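Local coordinates for protein 2-(hydroxymethyl)glutarate dehydrogenase (Eubacterium barkeri, PDB 3CKY) that interconverts 2-formylglutarate and (S)-2-hydroxymethylglutarate with NAD(H) as cofactor, a step in the fermentative breakdown of nicotinate, at residues E224-S229 and R279-A284. Residues are numbered along the deposited sequence; the frame is centred on the assembly and turned at random.
Sequences EKFIMS and REDMSA
Phe226 lies flat on the carboxylate of Asp281: the two planes are only 10° apart, and Asp281 CG sits 3.8 Å above the centre of the ring. Asp281 CB reaches the rim, 3.7 Å from Phe226 CD1. The opposite ring face carries the aliphatic part of Lys225, whose CG is offset toward the edge. Next to this stack, Ser283 OG comes within 3.2 Å of Phe226 CB, and the CG1 branch of Ile227 meets Ser283 CB at 4.0 Å. Met185 of helix 169-197 touches both of these last side chains. No hydrogen bond joins the two segments directly; the polar bonds hold the carboxylate in place against the ring face. Asp281 forms an Asx turn, its OD2 accepting the backbone N of Ser283 at 2.9 Å from well above the carboxylate plane. The same OD2 takes Ser283 OG at 2.6 Å through its anti lone pair; a chi1 of 60°, which puts OG between the serine's backbone N and carbonyl carbon, points it there. In this all-helical C-terminal domain, the turn leads through a short 3-10 segment toward helix 286-293 and packs against the last turn of helix 217-228. Asp281 OD1 forms a salt bridge with Lys222 NZ of that helix and accepts a hydrogen bond from Phe236 N. With an alanine in place of Asp281, Lys222 would probably lose this counter-charge, Ser283 OG its acceptor and the Phe226 ring the carboxylate over its centre, and the Asx turn would be undone.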
ATOM      1  N   GLU A 224      -5.311 -13.296  24.156  1.00 46.38           N
ATOM      2  CA  GLU A 224      -4.990 -13.824  25.457  1.00 47.03           C
ATOM      3  C   GLU A 224      -3.868 -14.867  25.402  1.00 46.47           C
ATOM      4  O   GLU A 224      -2.907 -14.792  26.171  1.00 46.43           O
ATOM      5  CB  GLU A 224      -6.250 -14.418  26.061  1.00 47.19           C
ATOM      6  CG  GLU A 224      -6.160 -14.658  27.542  1.00 49.39           C
ATOM      7  CD  GLU A 224      -7.517 -14.937  28.172  1.00 50.03           C
ATOM      8  OE1 GLU A 224      -8.496 -14.208  27.802  1.00 54.25           O
ATOM      9  OE2 GLU A 224      -7.582 -15.862  29.026  1.00 52.80           O
ATOM     10  N   LYS A 225      -3.965 -15.805  24.467  1.00 45.99           N
ATOM     11  CA  LYS A 225      -3.031 -16.926  24.422  1.00 45.75           C
ATOM     12  C   LYS A 225      -1.595 -16.547  24.032  1.00 45.01           C
ATOM     13  O   LYS A 225      -0.649 -17.127  24.574  1.00 44.90           O
ATOM     14  CB  LYS A 225      -3.543 -18.015  23.480  1.00 46.01           C
ATOM     15  CG  LYS A 225      -2.712 -19.298  23.531  1.00 47.01           C
ATOM     16  CD  LYS A 225      -3.250 -20.377  22.605  1.00 47.23           C
ATOM     17  CE  LYS A 225      -2.274 -21.557  22.527  1.00 49.02           C
ATOM     18  NZ  LYS A 225      -2.656 -22.563  21.478  1.00 50.36           N
ATOM     19  N   PHE A 226      -1.447 -15.609  23.094  1.00 43.69           N
ATOM     20  CA  PHE A 226      -0.144 -15.264  22.536  1.00 43.47           C
ATOM     21  C   PHE A 226       0.320 -13.853  22.890  1.00 42.78           C
ATOM     22  O   PHE A 226       1.422 -13.681  23.392  1.00 42.44           O
ATOM     23  CB  PHE A 226      -0.143 -15.421  21.009  1.00 42.68           C
ATOM     24  CG  PHE A 226      -0.427 -16.824  20.545  1.00 42.60           C
ATOM     25  CD1 PHE A 226       0.604 -17.759  20.417  1.00 42.08           C
ATOM     26  CD2 PHE A 226      -1.722 -17.220  20.237  1.00 42.41           C
ATOM     27  CE1 PHE A 226       0.343 -19.060  19.991  1.00 41.60           C
ATOM     28  CE2 PHE A 226      -1.988 -18.533  19.807  1.00 42.39           C
ATOM     29  CZ  PHE A 226      -0.953 -19.443  19.685  1.00 41.44           C
ATOM     30  N   ILE A 227      -0.508 -12.863  22.588  1.00 42.37           N
ATOM     31  CA  ILE A 227      -0.128 -11.470  22.723  1.00 42.70           C
ATOM     32  C   ILE A 227       0.029 -11.133  24.200  1.00 42.44           C
ATOM     33  O   ILE A 227       1.089 -10.720  24.620  1.00 42.24           O
ATOM     34  CB  ILE A 227      -1.160 -10.506  22.047  1.00 42.29           C
ATOM     35  CG1 ILE A 227      -1.152 -10.707  20.526  1.00 43.16           C
ATOM     36  CG2 ILE A 227      -0.858  -9.050  22.362  1.00 41.64           C
ATOM     37  CD1 ILE A 227      -2.335 -10.030  19.794  1.00 42.52           C
ATOM     38  N   MET A 228      -1.017 -11.337  24.990  1.00 42.28           N
ATOM     39  CA  MET A 228      -0.948 -10.951  26.411  1.00 42.71           C
ATOM     40  C   MET A 228       0.001 -11.831  27.230  1.00 42.61           C
ATOM     41  O   MET A 228       0.570 -11.372  28.225  1.00 42.12           O
ATOM     42  CB  MET A 228      -2.326 -10.924  27.032  1.00 42.38           C
ATOM     43  CG  MET A 228      -3.185  -9.867  26.437  1.00 42.76           C
ATOM     44  SD  MET A 228      -4.781  -9.733  27.237  1.00 44.82           S
ATOM     45  CE  MET A 228      -4.264  -9.083  28.844  1.00 43.29           C
ATOM     46  N   SER A 229       0.182 -13.079  26.801  1.00 42.85           N
ATOM     47  CA  SER A 229       1.131 -13.983  27.434  1.00 42.83           C
ATOM     48  C   SER A 229       2.558 -13.654  27.047  1.00 42.78           C
ATOM     49  O   SER A 229       3.473 -13.902  27.810  1.00 42.75           O
ATOM     50  CB  SER A 229       0.842 -15.437  27.041  1.00 42.92           C
ATOM     51  OG  SER A 229       1.348 -15.768  25.750  1.00 42.60           O
ATOM     52  N   ARG A 279       8.959 -18.051  12.338  1.00 41.33           N
ATOM     53  CA  ARG A 279       8.567 -19.328  12.954  1.00 41.62           C
ATOM     54  C   ARG A 279       7.661 -19.173  14.179  1.00 41.22           C
ATOM     55  O   ARG A 279       7.100 -20.148  14.670  1.00 41.20           O
ATOM     56  CB  ARG A 279       9.821 -20.112  13.354  1.00 42.54           C
ATOM     57  CG  ARG A 279      10.650 -20.576  12.171  1.00 45.60           C
ATOM     58  CD  ARG A 279      10.006 -21.772  11.510  1.00 51.44           C
ATOM     59  NE  ARG A 279       8.946 -21.408  10.566  1.00 54.58           N
ATOM     60  CZ  ARG A 279       7.894 -22.176  10.249  1.00 56.09           C
ATOM     61  NH1 ARG A 279       7.007 -21.740   9.355  1.00 56.52           N
ATOM     62  NH2 ARG A 279       7.704 -23.369  10.817  1.00 56.56           N
ATOM     63  N   GLU A 280       7.516 -17.952  14.668  1.00 40.66           N
ATOM     64  CA  GLU A 280       6.599 -17.676  15.760  1.00 40.74           C
ATOM     65  C   GLU A 280       5.179 -17.556  15.225  1.00 40.53           C
ATOM     66  O   GLU A 280       4.988 -17.325  14.026  1.00 40.26           O
ATOM     67  CB  GLU A 280       7.001 -16.371  16.451  1.00 40.77           C
ATOM     68  CG  GLU A 280       8.389 -16.444  17.070  1.00 41.43           C
ATOM     69  CD  GLU A 280       8.779 -15.231  17.891  1.00 41.99           C
ATOM     70  OE1 GLU A 280       9.939 -15.202  18.341  1.00 46.15           O
ATOM     71  OE2 GLU A 280       7.965 -14.308  18.110  1.00 43.88           O
ATOM     72  N   ASP A 281       4.188 -17.696  16.109  1.00 40.33           N
ATOM     73  CA  ASP A 281       2.813 -17.476  15.732  1.00 40.46           C
ATOM     74  C   ASP A 281       2.725 -16.108  15.069  1.00 40.74           C
ATOM     75  O   ASP A 281       3.459 -15.170  15.426  1.00 39.94           O
ATOM     76  CB  ASP A 281       1.870 -17.546  16.934  1.00 40.08           C
ATOM     77  CG  ASP A 281       0.433 -17.256  16.564  1.00 40.01           C
ATOM     78  OD1 ASP A 281      -0.219 -18.159  16.014  1.00 38.59           O
ATOM     79  OD2 ASP A 281      -0.030 -16.112  16.802  1.00 37.37           O
ATOM     80  N   MET A 282       1.822 -16.008  14.100  1.00 41.28           N
ATOM     81  CA  MET A 282       1.690 -14.802  13.311  1.00 42.45           C
ATOM     82  C   MET A 282       1.295 -13.555  14.112  1.00 41.11           C
ATOM     83  O   MET A 282       1.547 -12.475  13.657  1.00 40.79           O
ATOM     84  CB  MET A 282       0.732 -15.040  12.135  1.00 42.99           C
ATOM     85  CG  MET A 282      -0.640 -15.676  12.456  1.00 45.74           C
ATOM     86  SD  MET A 282      -1.998 -14.522  12.626  1.00 51.18           S
ATOM     87  CE  MET A 282      -1.893 -14.206  14.360  1.00 49.20           C
ATOM     88  N   SER A 283       0.727 -13.705  15.310  1.00 40.49           N
ATOM     89  CA  SER A 283       0.371 -12.560  16.142  1.00 40.17           C
ATOM     90  C   SER A 283       1.605 -11.831  16.675  1.00 40.06           C
ATOM     91  O   SER A 283       1.506 -10.677  17.124  1.00 39.85           O
ATOM     92  CB  SER A 283      -0.527 -12.983  17.313  1.00 40.19           C
ATOM     93  OG  SER A 283       0.090 -13.939  18.166  1.00 40.28           O
ATOM     94  N   ALA A 284       2.762 -12.507  16.623  1.00 39.89           N
ATOM     95  CA  ALA A 284       4.062 -11.886  16.934  1.00 39.51           C
ATOM     96  C   ALA A 284       4.384 -10.723  16.000  1.00 38.75           C
ATOM     97  O   ALA A 284       5.293  -9.970  16.263  1.00 38.58           O
ATOM     98  CB  ALA A 284       5.190 -12.926  16.897  1.00 38.62           C
TER